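Local coordinates for protein histidine acid phosphatase (Bifidobacterium longum subsp. infantis, PDB 6RXD) that probably removes phosphate groups by hydrolysis from phytate and other inositol polyphosphates, and from 2,3-bisphosphoglycerate, as a bacterial member of the MINPP phosphatases, at residues 427-430 / 434-437; 17-22 / 472-477; 53-58 / 308-313; 477-482 / 496-501. All coordinates share one frame; numbering follows the deposited sequence.

Contact 1 of 4, residues 427-430 / 434-437; sequences YTYG and WRGE
A bend at chi2 of Arg435 (-72°) lays its guanidinium over the ring of Tyr429, while Tyr427, with CG turned opposite the backbone N (chi1 162°), sends its hydroxyl to the carbonyl oxygen of Trp434. The Tyr429 ring and the guanidinium are stacked, their planes only 12° apart. Arg435 CZ stands 3.8 Å from the Tyr429 ring centroid, over the face, which meets the criterion for a cation-pi interaction; Arg435 CD adds a CH-pi contact to the same ring. Arg435 NH1 also donates to Tyr429 O at 3.0 Å, although the oxygen is tilted out of the guanidinium plane. Trp434 O is gripped twice, from opposite faces of its carbonyl plane: by Tyr427 OH at 2.7 Å and by Arg435 NH2 at 2.9 Å. A leucine in place of Arg435 would probably leave Tyr429 O without this donor and Trp434 O with Tyr427 OH alone of the two, and strip the guanidinium from the Tyr429 face. Arg435 NH2 is shared with Asn432 O in the intervening loop. The whole turn leads into helix 436-439, with Arg435 at its N-cap position, and leans on helix 339-357, where Tyr427 stacks on Phe354, Trp434 meets that ring edge-to-face and Tyr429 OH bonds to Asp350.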
loop_
_atom_site.group_PDB
_atom_site.type_symbol
_atom_site.label_atom_id
_atom_site.label_comp_id
_atom_site.label_asym_id
_atom_site.label_seq_id
_atom_site.Cartn_x
_atom_site.Cartn_y
_atom_site.Cartn_z
ATOM N N TYR A 427 -16.301 13.444 0.171
ATOM C CA TYR A 427 -16.104 12.046 0.534
ATOM C C TYR A 427 -16.245 11.828 2.036
ATOM O O TYR A 427 -15.568 12.483 2.834
ATOM C CB TYR A 427 -14.694 11.631 0.097
ATOM C CG TYR A 427 -14.170 10.379 0.769
ATOM C CD1 TYR A 427 -14.503 9.119 0.290
ATOM C CD2 TYR A 427 -13.312 10.464 1.853
ATOM C CE1 TYR A 427 -14.020 7.959 0.904
ATOM C CE2 TYR A 427 -12.831 9.324 2.480
ATOM C CZ TYR A 427 -13.184 8.074 2.000
ATOM O OH TYR A 427 -12.679 6.948 2.634
ATOM N N THR A 428 -17.131 10.909 2.423
ATOM C CA THR A 428 -17.275 10.530 3.817
ATOM C C THR A 428 -17.461 9.035 3.890
ATOM O O THR A 428 -17.746 8.387 2.887
ATOM C CB THR A 428 -18.500 11.185 4.492
ATOM O OG1 THR A 428 -19.704 10.646 3.933
ATOM C CG2 THR A 428 -18.498 12.701 4.333
ATOM N N TYR A 429 -17.305 8.488 5.088
ATOM C CA TYR A 429 -17.541 7.075 5.291
ATOM C C TYR A 429 -19.007 6.700 5.071
ATOM O O TYR A 429 -19.313 5.550 4.738
ATOM C CB TYR A 429 -17.071 6.669 6.687
ATOM C CG TYR A 429 -15.578 6.423 6.798
ATOM C CD1 TYR A 429 -15.015 6.043 8.010
ATOM C CD2 TYR A 429 -14.729 6.562 5.698
ATOM C CE1 TYR A 429 -13.658 5.805 8.133
ATOM C CE2 TYR A 429 -13.350 6.319 5.810
ATOM C CZ TYR A 429 -12.836 5.931 7.040
ATOM O OH TYR A 429 -11.495 5.667 7.183
ATOM N N GLY A 430 -19.908 7.665 5.240
ATOM C CA GLY A 430 -21.320 7.424 5.000
ATOM C C GLY A 430 -21.726 7.425 3.535
ATOM O O GLY A 430 -22.744 6.817 3.183
ATOM N N TRP A 434 -14.974 3.499 -0.279
ATOM C CA TRP A 434 -13.505 3.468 -0.257
ATOM C C TRP A 434 -12.939 3.498 1.161
ATOM O O TRP A 434 -13.278 4.370 1.969
ATOM C CB TRP A 434 -12.942 4.656 -1.028
ATOM C CG TRP A 434 -11.505 4.511 -1.504
ATOM C CD1 TRP A 434 -11.097 4.109 -2.744
ATOM C CD2 TRP A 434 -10.301 4.831 -0.772
ATOM N NE1 TRP A 434 -9.723 4.144 -2.829
ATOM C CE2 TRP A 434 -9.209 4.581 -1.633
ATOM C CE3 TRP A 434 -10.041 5.289 0.525
ATOM C CZ2 TRP A 434 -7.878 4.774 -1.242
ATOM C CZ3 TRP A 434 -8.712 5.488 0.915
ATOM C CH2 TRP A 434 -7.648 5.222 0.035
ATOM N N ARG A 435 -12.063 2.545 1.458
ATOM C CA ARG A 435 -11.333 2.541 2.733
ATOM C C ARG A 435 -9.904 2.128 2.467
ATOM O O ARG A 435 -9.661 1.164 1.733
ATOM C CB ARG A 435 -11.927 1.521 3.722
ATOM C CG ARG A 435 -13.372 1.744 4.121
ATOM C CD ARG A 435 -13.529 2.935 5.043
ATOM N NE ARG A 435 -14.916 2.992 5.481
ATOM C CZ ARG A 435 -15.906 3.502 4.754
ATOM N NH1 ARG A 435 -17.146 3.478 5.216
ATOM N NH2 ARG A 435 -15.654 4.022 3.565
ATOM N N GLY A 436 -8.949 2.832 3.066
ATOM C CA GLY A 436 -7.557 2.438 2.920
ATOM C C GLY A 436 -7.306 1.013 3.364
ATOM O O GLY A 436 -6.518 0.279 2.742
ATOM N N GLU A 437 -7.992 0.607 4.425
ATOM C CA GLU A 437 -7.732 -0.689 5.047
ATOM C C GLU A 437 -8.055 -1.844 4.108
ATOM O O GLU A 437 -7.484 -2.924 4.234
ATOM C CB GLU A 437 -8.526 -0.838 6.356
ATOM C CG GLU A 437 -10.040 -0.935 6.105
ATOM C CD GLU A 437 -10.885 -1.001 7.346
ATOM O OE1 GLU A 437 -10.381 -0.699 8.452
ATOM O OE2 GLU A 437 -12.077 -1.364 7.212
#

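Contact 2 of 4, residues 17-22 / 472-477; sequences VAPNDA and YNENEV
Pro19 and Glu474 bring their CA atoms to within 6.3 Å, where the loop leading into helix 21-24 passes a type I' turn running from Tyr472 to Asn475, whose two central residues, Asn473 and Glu474, both have positive phi. The side chain of Glu474, extended beyond CG, lies obliquely against the CG-CD side of the Pro19 ring: Glu474 OE1 is 3.4 Å from Pro19 CD, and Glu474 OE2 is 3.8 Å from Pro19 CG. No direct hydrogen bond joins the segments. Two waters fill that role between the backbones, each within hydrogen-bonding distance of both carbonyls; the first lies 2.7 Å from Val17 O and 2.8 Å from Asn473 O. The buried carboxylate of Glu474 is satisfied by Tyr16 OH at OE1 and by a salt bridge from Arg114 NE of helix 102-118 at OE2, and Arg114 also touches Pro19. An alanine in place of Glu474 would probably leave Arg114 without its charge mate and Tyr16 OH without this acceptor, with a gap beside the proline ring. Paired bonds between Tyr472 and Asn475, N to O in both directions, are the signature of a two-residue beta hairpin, here linking antiparallel strands 467-472 and 475-477, with asparagine at a turn position that commonly favours it.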
loop_
_atom_site.group_PDB
_atom_site.type_symbol
_atom_site.label_atom_id
_atom_site.label_comp_id
_atom_site.label_asym_id
_atom_site.label_seq_id
_atom_site.Cartn_x
_atom_site.Cartn_y
_atom_site.Cartn_z
ATOM N N VAL A 17 -3.971 -9.201 5.682
ATOM C CA VAL A 17 -4.693 -10.345 6.224
ATOM C C VAL A 17 -4.495 -11.524 5.279
ATOM O O VAL A 17 -5.085 -11.570 4.206
ATOM C CB VAL A 17 -6.183 -10.039 6.390
ATOM C CG1 VAL A 17 -6.904 -11.253 6.974
ATOM C CG2 VAL A 17 -6.372 -8.829 7.290
ATOM N N ALA A 18 -3.642 -12.465 5.673
ATOM C CA ALA A 18 -3.354 -13.634 4.836
ATOM C C ALA A 18 -4.583 -14.537 4.761
ATOM O O ALA A 18 -5.369 -14.597 5.709
ATOM C CB ALA A 18 -2.166 -14.400 5.385
ATOM N N PRO A 19 -4.765 -15.231 3.629
ATOM C CA PRO A 19 -5.951 -16.087 3.524
ATOM C C PRO A 19 -5.872 -17.266 4.482
ATOM O O PRO A 19 -4.786 -17.799 4.725
ATOM C CB PRO A 19 -5.896 -16.572 2.071
ATOM C CG PRO A 19 -4.417 -16.569 1.733
ATOM C CD PRO A 19 -3.893 -15.332 2.439
ATOM N N ASN A 20 -7.008 -17.663 5.044
ATOM C CA ASN A 20 -7.025 -18.865 5.864
ATOM C C ASN A 20 -6.960 -20.102 4.980
ATOM O O ASN A 20 -7.106 -20.005 3.758
ATOM C CB ASN A 20 -8.243 -18.899 6.796
ATOM C CG ASN A 20 -9.573 -18.806 6.053
ATOM O OD1 ASN A 20 -9.724 -19.311 4.941
ATOM N ND2 ASN A 20 -10.552 -18.163 6.680
ATOM N N ASP A 21 -6.747 -21.261 5.592
ATOM C CA ASP A 21 -6.615 -22.505 4.834
ATOM C C ASP A 21 -7.832 -22.823 3.961
ATOM O O ASP A 21 -7.693 -23.384 2.877
ATOM C CB ASP A 21 -6.308 -23.672 5.777
ATOM C CG ASP A 21 -4.878 -23.654 6.273
ATOM O OD1 ASP A 21 -4.399 -24.710 6.742
ATOM O OD2 ASP A 21 -4.232 -22.586 6.187
ATOM N N ALA A 22 -9.020 -22.460 4.435
ATOM C CA ALA A 22 -10.246 -22.675 3.674
ATOM C C ALA A 22 -10.233 -21.872 2.375
ATOM O O ALA A 22 -10.525 -22.397 1.298
ATOM C CB ALA A 22 -11.446 -22.294 4.506
ATOM N N TYR A 472 -7.564 -10.581 -5.421
ATOM C CA TYR A 472 -7.254 -9.254 -4.894
ATOM C C TYR A 472 -7.070 -9.452 -3.397
ATOM O O TYR A 472 -7.997 -9.900 -2.699
ATOM C CB TYR A 472 -8.433 -8.321 -5.162
ATOM C CG TYR A 472 -8.278 -6.871 -4.729
ATOM C CD1 TYR A 472 -7.030 -6.266 -4.590
ATOM C CD2 TYR A 472 -9.405 -6.111 -4.457
ATOM C CE1 TYR A 472 -6.920 -4.919 -4.197
ATOM C CE2 TYR A 472 -9.316 -4.785 -4.067
ATOM C CZ TYR A 472 -8.081 -4.191 -3.942
ATOM O OH TYR A 472 -8.029 -2.865 -3.578
ATOM N N ASN A 473 -5.865 -9.175 -2.911
ATOM C CA ASN A 473 -5.490 -9.499 -1.540
ATOM C C ASN A 473 -5.801 -10.963 -1.209
ATOM O O ASN A 473 -6.231 -11.306 -0.099
ATOM C CB ASN A 473 -6.141 -8.503 -0.568
ATOM C CG ASN A 473 -5.777 -7.060 -0.896
ATOM O OD1 ASN A 473 -4.683 -6.799 -1.384
ATOM N ND2 ASN A 473 -6.688 -6.120 -0.631
ATOM N N GLU A 474 -5.556 -11.808 -2.210
ATOM C CA GLU A 474 -5.730 -13.256 -2.144
ATOM C C GLU A 474 -7.169 -13.735 -1.961
ATOM O O GLU A 474 -7.406 -14.900 -1.641
ATOM C CB GLU A 474 -4.751 -13.893 -1.153
ATOM C CG GLU A 474 -3.347 -14.031 -1.764
ATOM C CD GLU A 474 -2.313 -14.529 -0.779
ATOM O OE1 GLU A 474 -1.972 -13.761 0.144
ATOM O OE2 GLU A 474 -1.833 -15.680 -0.931
ATOM N N ASN A 475 -8.130 -12.846 -2.199
ATOM C CA ASN A 475 -9.523 -13.259 -2.334
ATOM C C ASN A 475 -9.858 -13.336 -3.813
ATOM O O ASN A 475 -9.554 -12.412 -4.562
ATOM C CB ASN A 475 -10.453 -12.248 -1.662
ATOM C CG ASN A 475 -10.218 -12.144 -0.174
ATOM O OD1 ASN A 475 -10.243 -13.153 0.542
ATOM N ND2 ASN A 475 -9.966 -10.927 0.305
ATOM N N GLU A 476 -10.474 -14.433 -4.237
ATOM C CA GLU A 476 -10.907 -14.539 -5.631
ATOM C C GLU A 476 -12.085 -13.613 -5.854
ATOM O O GLU A 476 -13.078 -13.650 -5.111
ATOM C CB GLU A 476 -11.279 -15.988 -5.977
ATOM C CG GLU A 476 -11.642 -16.206 -7.453
ATOM C CD GLU A 476 -11.698 -17.680 -7.811
ATOM O OE1 GLU A 476 -11.772 -18.501 -6.872
ATOM O OE2 GLU A 476 -11.648 -18.022 -9.015
ATOM N N VAL A 477 -11.973 -12.764 -6.874
ATOM C CA VAL A 477 -13.009 -11.784 -7.162
ATOM C C VAL A 477 -13.322 -11.792 -8.648
ATOM O O VAL A 477 -12.470 -12.141 -9.466
ATOM C CB VAL A 477 -12.583 -10.355 -6.733
ATOM C CG1 VAL A 477 -12.461 -10.261 -5.216
ATOM C CG2 VAL A 477 -11.281 -9.944 -7.421
HETATM O O HOH W 1 -6.360 -10.004 2.429
HETATM O O HOH W 2 -6.423 -13.190 1.957
#

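Contact 3 of 4, residues 53-58 / 308-313; sequences YKYDAL and LYNLYI
Tyr55 and Leu311 mark a helix-helix contact, in which the first turn of helix 55-69 packs on the middle of helix 301-317 within the histidine acid phosphatase fold; their CA atoms are 6.9 Å apart. No hydrogen bond crosses, and the contact rests on apolar and ring-face touches. Tyr55, with CG opposite its carbonyl carbon (chi1 -67°), offers one ring face to Asn310. Asn310 CB approaches it in CH-pi fashion, 3.6 Å from Tyr55 CD2, and the amide beyond lies nearly parallel to the ring, the planes 15° apart. Asn310 ND2 keeps a bond to Met306 O, one turn back in its own helix, which helps fix the rotation of the amide. On the other face of the ring sits CE of Lys54, the N-cap residue, so the tyrosine is sandwiched between an aliphatic lysine chain and the asparagine. Asp56 OD2 accepts from Lys54 N at 3.0 Å, tying the helix start together, while OD1 is held by Thr89 and Tyr97. Leu311 also touches Leu85 of helix 75-95, which makes the site a junction of three helices. Its CD2 methyl reaches into the first turn of helix 55-69, with Leu311 CD2 3.7 Å from Tyr55 CB and 3.9 Å from Asp56 N.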
loop_
_atom_site.group_PDB
_atom_site.type_symbol
_atom_site.label_atom_id
_atom_site.label_comp_id
_atom_site.label_asym_id
_atom_site.label_seq_id
_atom_site.Cartn_x
_atom_site.Cartn_y
_atom_site.Cartn_z
ATOM N N TYR A 53 12.331 10.072 12.800
ATOM C CA TYR A 53 12.133 10.473 14.186
ATOM C C TYR A 53 11.332 11.766 14.166
ATOM O O TYR A 53 11.886 12.861 13.995
ATOM C CB TYR A 53 13.498 10.644 14.871
ATOM C CG TYR A 53 13.457 10.964 16.356
ATOM C CD1 TYR A 53 12.708 10.198 17.246
ATOM C CD2 TYR A 53 14.192 12.024 16.868
ATOM C CE1 TYR A 53 12.679 10.508 18.613
ATOM C CE2 TYR A 53 14.177 12.333 18.213
ATOM C CZ TYR A 53 13.424 11.573 19.085
ATOM O OH TYR A 53 13.418 11.900 20.430
ATOM N N LYS A 54 10.019 11.635 14.317
ATOM C CA LYS A 54 9.116 12.745 14.026
ATOM C C LYS A 54 7.870 12.700 14.902
ATOM O O LYS A 54 7.753 13.493 15.842
ATOM C CB LYS A 54 8.738 12.745 12.538
ATOM C CG LYS A 54 7.809 13.888 12.139
ATOM C CD LYS A 54 7.471 13.862 10.639
ATOM C CE LYS A 54 6.660 12.628 10.261
ATOM N NZ LYS A 54 6.244 12.677 8.826
ATOM N N TYR A 55 6.943 11.790 14.600
ATOM C CA TYR A 55 5.724 11.668 15.399
ATOM C C TYR A 55 6.078 11.268 16.826
ATOM O O TYR A 55 5.519 11.791 17.801
ATOM C CB TYR A 55 4.790 10.613 14.804
ATOM C CG TYR A 55 4.205 10.984 13.451
ATOM C CD1 TYR A 55 3.721 12.263 13.206
ATOM C CD2 TYR A 55 4.160 10.053 12.418
ATOM C CE1 TYR A 55 3.185 12.600 11.969
ATOM C CE2 TYR A 55 3.632 10.380 11.175
ATOM C CZ TYR A 55 3.148 11.654 10.959
ATOM O OH TYR A 55 2.614 11.976 9.726
ATOM N N ASP A 56 7.001 10.319 16.943
ATOM C CA ASP A 56 7.480 9.900 18.253
ATOM C C ASP A 56 8.333 10.973 18.926
ATOM O O ASP A 56 8.264 11.158 20.146
ATOM C CB ASP A 56 8.236 8.553 18.170
ATOM C CG ASP A 56 9.369 8.544 17.136
ATOM O OD1 ASP A 56 10.287 7.708 17.283
ATOM O OD2 ASP A 56 9.351 9.324 16.161
ATOM N N ALA A 57 9.109 11.703 18.126
ATOM C CA ALA A 57 9.922 12.793 18.658
ATOM C C ALA A 57 9.037 13.890 19.239
ATOM O O ALA A 57 9.219 14.319 20.384
ATOM C CB ALA A 57 10.817 13.365 17.568
ATOM N N LEU A 58 8.088 14.358 18.433
ATOM C CA LEU A 58 7.278 15.503 18.830
ATOM C C LEU A 58 6.438 15.198 20.060
ATOM O O LEU A 58 6.277 16.053 20.942
ATOM C CB LEU A 58 6.384 15.964 17.671
ATOM C CG LEU A 58 7.098 16.711 16.542
ATOM C CD1 LEU A 58 6.202 16.826 15.323
ATOM C CD2 LEU A 58 7.512 18.087 17.029
ATOM N N LEU A 308 -0.493 11.018 17.545
ATOM C CA LEU A 308 -0.728 9.855 18.402
ATOM C C LEU A 308 -1.414 8.749 17.599
ATOM O O LEU A 308 -1.071 7.570 17.731
ATOM C CB LEU A 308 -1.574 10.230 19.635
ATOM C CG LEU A 308 -1.764 9.132 20.691
ATOM C CD1 LEU A 308 -0.398 8.643 21.144
ATOM C CD2 LEU A 308 -2.544 9.686 21.873
ATOM N N TYR A 309 -2.375 9.132 16.760
ATOM C CA TYR A 309 -3.021 8.168 15.877
ATOM C C TYR A 309 -2.008 7.542 14.925
ATOM O O TYR A 309 -2.048 6.338 14.672
ATOM C CB TYR A 309 -4.166 8.820 15.098
ATOM C CG TYR A 309 -4.778 7.896 14.067
ATOM C CD1 TYR A 309 -5.596 6.840 14.450
ATOM C CD2 TYR A 309 -4.538 8.081 12.716
ATOM C CE1 TYR A 309 -6.152 5.987 13.492
ATOM C CE2 TYR A 309 -5.087 7.243 11.773
ATOM C CZ TYR A 309 -5.887 6.202 12.166
ATOM O OH TYR A 309 -6.419 5.374 11.204
ATOM N N ASN A 310 -1.085 8.342 14.393
ATOM C CA ASN A 310 -0.060 7.777 13.513
ATOM C C ASN A 310 0.826 6.755 14.228
ATOM O O ASN A 310 1.288 5.786 13.616
ATOM C CB ASN A 310 0.790 8.876 12.858
ATOM C CG ASN A 310 0.184 9.360 11.543
ATOM O OD1 ASN A 310 0.331 8.709 10.507
ATOM N ND2 ASN A 310 -0.515 10.478 11.588
ATOM N N LEU A 311 1.066 6.961 15.517
ATOM C CA LEU A 311 1.858 5.978 16.261
ATOM C C LEU A 311 1.052 4.709 16.490
ATOM O O LEU A 311 1.588 3.608 16.402
ATOM C CB LEU A 311 2.363 6.559 17.592
ATOM C CG LEU A 311 3.363 7.716 17.474
ATOM C CD1 LEU A 311 3.864 8.074 18.870
ATOM C CD2 LEU A 311 4.535 7.359 16.565
ATOM N N TYR A 312 -0.238 4.865 16.763
ATOM C CA TYR A 312 -1.142 3.724 16.935
ATOM C C TYR A 312 -1.180 2.835 15.696
ATOM O O TYR A 312 -1.110 1.592 15.795
ATOM C CB TYR A 312 -2.537 4.250 17.285
ATOM C CG TYR A 312 -3.692 3.294 17.099
ATOM C CD1 TYR A 312 -3.871 2.206 17.946
ATOM C CD2 TYR A 312 -4.631 3.520 16.107
ATOM C CE1 TYR A 312 -4.945 1.348 17.783
ATOM C CE2 TYR A 312 -5.711 2.672 15.936
ATOM C CZ TYR A 312 -5.861 1.586 16.780
ATOM O OH TYR A 312 -6.933 0.731 16.624
ATOM N N ILE A 313 -1.281 3.446 14.522
ATOM C CA ILE A 313 -1.378 2.621 13.332
ATOM C C ILE A 313 -0.036 2.008 12.935
ATOM O O ILE A 313 0.012 0.871 12.459
ATOM C CB ILE A 313 -2.063 3.354 12.167
ATOM C CG1 ILE A 313 -1.192 4.503 11.660
ATOM C CG2 ILE A 313 -3.444 3.843 12.602
ATOM C CD1 ILE A 313 -1.862 5.332 10.542
#

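Contact 4 of 4, residues 477-482 / 496-501; sequences VPFRSE and TELKSC
Phe479 and Leu498 meet at about a right angle, where helix 495-501 docks on the loop that follows the hairpin strand 475-477, a junction pinned by the disulfide of Cys501 with Cys483. Leu498 presents both methyls to one face of the phenyl ring. Its CD2 stands over the ring centre, 3.9 Å from the Phe479 centroid and 13° off the ring normal, a clear CH-pi geometry, while Leu498 CD1 reaches the far end of the ring, 3.6 Å from Phe479 CZ. Further edge-to-face contacts with Tyr493 and Trp448 enclose the phenyl group, so this end of the contact is an aromatic and aliphatic cluster against the sheet.

The polar end is organised differently. Glu497 bends at chi2 (72°), and its buried carboxylate is met by Thr508 OG1 and Thr484 N at OE2 and by Leu509 N at OE1, which ties the helix to chain on both sides of it. Arg480 also bends, at chi3, and its CD comes within 3.9 Å of Cys501 O, an oxygen that accepts from His506, a residue seen to bind zinc in a structure of this protein, though no zinc is bound to it in this model. The guanidinium turns to Glu482 and grips it side-on, one nitrogen to each oxygen: Arg480 NH2 lies 3.1 Å from Glu482 OE2, and Arg480 NE donates almost straight (171°) to Glu482 OE1 at 2.8 Å.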
loop_
_atom_site.group_PDB
_atom_site.type_symbol
_atom_site.label_atom_id
_atom_site.label_comp_id
_atom_site.label_asym_id
_atom_site.label_seq_id
_atom_site.Cartn_x
_atom_site.Cartn_y
_atom_site.Cartn_z
ATOM N N VAL A 477 -11.973 -12.764 -6.874
ATOM C CA VAL A 477 -13.009 -11.784 -7.162
ATOM C C VAL A 477 -13.322 -11.792 -8.648
ATOM O O VAL A 477 -12.470 -12.141 -9.466
ATOM C CB VAL A 477 -12.583 -10.355 -6.733
ATOM C CG1 VAL A 477 -12.461 -10.261 -5.216
ATOM C CG2 VAL A 477 -11.281 -9.944 -7.421
ATOM N N PRO A 478 -14.555 -11.414 -9.000
ATOM C CA PRO A 478 -14.867 -11.181 -10.408
ATOM C C PRO A 478 -14.126 -9.954 -10.899
ATOM O O PRO A 478 -13.730 -9.098 -10.101
ATOM C CB PRO A 478 -16.375 -10.900 -10.394
ATOM C CG PRO A 478 -16.672 -10.420 -8.993
ATOM C CD PRO A 478 -15.712 -11.191 -8.112
ATOM N N PHE A 479 -13.929 -9.866 -12.204
ATOM C CA PHE A 479 -13.544 -8.598 -12.800
ATOM C C PHE A 479 -14.748 -7.663 -12.745
ATOM O O PHE A 479 -15.839 -8.073 -12.320
ATOM C CB PHE A 479 -13.039 -8.816 -14.230
ATOM C CG PHE A 479 -11.585 -9.253 -14.297
ATOM C CD1 PHE A 479 -10.574 -8.316 -14.459
ATOM C CD2 PHE A 479 -11.238 -10.595 -14.183
ATOM C CE1 PHE A 479 -9.246 -8.708 -14.523
ATOM C CE2 PHE A 479 -9.908 -10.994 -14.244
ATOM C CZ PHE A 479 -8.909 -10.040 -14.409
ATOM N N ARG A 480 -14.553 -6.404 -13.130
ATOM C CA ARG A 480 -15.597 -5.385 -13.002
ATOM C C ARG A 480 -16.863 -5.790 -13.741
ATOM O O ARG A 480 -16.807 -6.549 -14.710
ATOM C CB ARG A 480 -15.088 -4.030 -13.512
ATOM C CG ARG A 480 -14.532 -4.083 -14.915
ATOM C CD ARG A 480 -13.967 -2.719 -15.342
ATOM N NE ARG A 480 -14.948 -1.659 -15.114
ATOM C CZ ARG A 480 -14.675 -0.445 -14.641
ATOM N NH1 ARG A 480 -13.429 -0.081 -14.342
ATOM N NH2 ARG A 480 -15.666 0.428 -14.474
ATOM N N SER A 481 -18.004 -5.288 -13.274
ATOM C CA SER A 481 -19.315 -5.801 -13.681
ATOM C C SER A 481 -19.603 -5.739 -15.179
ATOM O O SER A 481 -20.429 -6.499 -15.683
ATOM C CB SER A 481 -20.419 -5.069 -12.914
ATOM O OG SER A 481 -20.473 -3.719 -13.325
ATOM N N GLU A 482 -18.929 -4.851 -15.903
ATOM C CA GLU A 482 -19.138 -4.797 -17.345
ATOM C C GLU A 482 -18.595 -6.047 -18.044
ATOM O O GLU A 482 -19.052 -6.415 -19.136
ATOM C CB GLU A 482 -18.494 -3.535 -17.926
ATOM C CG GLU A 482 -19.061 -2.232 -17.388
ATOM C CD GLU A 482 -18.229 -1.651 -16.254
ATOM O OE1 GLU A 482 -17.585 -2.425 -15.505
ATOM O OE2 GLU A 482 -18.203 -0.411 -16.117
ATOM N N THR A 496 -9.547 -11.947 -24.669
ATOM C CA THR A 496 -10.157 -11.015 -25.619
ATOM C C THR A 496 -11.171 -10.119 -24.905
ATOM O O THR A 496 -11.257 -8.917 -25.175
ATOM C CB THR A 496 -10.861 -11.759 -26.759
ATOM O OG1 THR A 496 -11.706 -12.777 -26.204
ATOM C CG2 THR A 496 -9.845 -12.417 -27.694
ATOM N N GLU A 497 -11.934 -10.712 -23.991
ATOM C CA GLU A 497 -12.956 -9.973 -23.263
ATOM C C GLU A 497 -12.318 -8.928 -22.363
ATOM O O GLU A 497 -12.789 -7.788 -22.307
ATOM C CB GLU A 497 -13.857 -10.924 -22.457
ATOM C CG GLU A 497 -14.801 -10.214 -21.476
ATOM C CD GLU A 497 -15.942 -9.473 -22.148
ATOM O OE1 GLU A 497 -16.028 -9.474 -23.393
ATOM O OE2 GLU A 497 -16.771 -8.877 -21.421
ATOM N N LEU A 498 -11.248 -9.302 -21.658
ATOM C CA LEU A 498 -10.574 -8.348 -20.777
ATOM C C LEU A 498 -9.998 -7.181 -21.560
ATOM O O LEU A 498 -10.057 -6.040 -21.103
ATOM C CB LEU A 498 -9.480 -9.018 -19.945
ATOM C CG LEU A 498 -9.973 -10.032 -18.918
ATOM C CD1 LEU A 498 -8.825 -10.461 -18.011
ATOM C CD2 LEU A 498 -11.112 -9.429 -18.101
ATOM N N LYS A 499 -9.448 -7.448 -22.737
ATOM C CA LYS A 499 -8.850 -6.370 -23.522
ATOM C C LYS A 499 -9.893 -5.341 -23.932
ATOM O O LYS A 499 -9.607 -4.145 -24.041
ATOM C CB LYS A 499 -8.130 -6.930 -24.751
ATOM C CG LYS A 499 -6.808 -7.612 -24.420
ATOM C CD LYS A 499 -6.181 -8.215 -25.678
ATOM C CE LYS A 499 -4.870 -8.919 -25.354
ATOM N NZ LYS A 499 -4.387 -9.727 -26.518
ATOM N N SER A 500 -11.114 -5.808 -24.153
ATOM C CA SER A 500 -12.209 -4.904 -24.462
ATOM C C SER A 500 -12.789 -4.262 -23.212
ATOM O O SER A 500 -12.958 -3.043 -23.148
ATOM C CB SER A 500 -13.302 -5.670 -25.223
ATOM O OG SER A 500 -14.488 -4.916 -25.375
ATOM N N CYS A 501 -13.081 -5.071 -22.201
ATOM C CA CYS A 501 -13.877 -4.611 -21.063
ATOM C C CYS A 501 -13.077 -3.845 -20.014
ATOM O O CYS A 501 -13.650 -3.114 -19.201
ATOM C CB CYS A 501 -14.662 -5.770 -20.419
ATOM S SG CYS A 501 -13.734 -6.938 -19.365
#

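How the contacts relate
Contact 2 brings a segment near the N-terminus to the hairpin at 472-477 and so encloses contacts 1 and 3 in sequence, whereas contact 4 follows on directly, sharing Val477 with it at a centre-to-centre distance of 20 Å. Contacts 1 and 3 do not touch, their nearest atoms being about 6 Å apart, yet both approach Glu352, a zinc ligand seen in an entry of this protein but without a zinc bound to it in this model: its side chain is about 8 Å from that of Trp434 and about 9 Å from that of Tyr55. The Asp56 side chain is about 14 Å from a bound zinc. Contacts 3 and 4 lie on opposite sides of the chain's centre, 42 Å apart between centres.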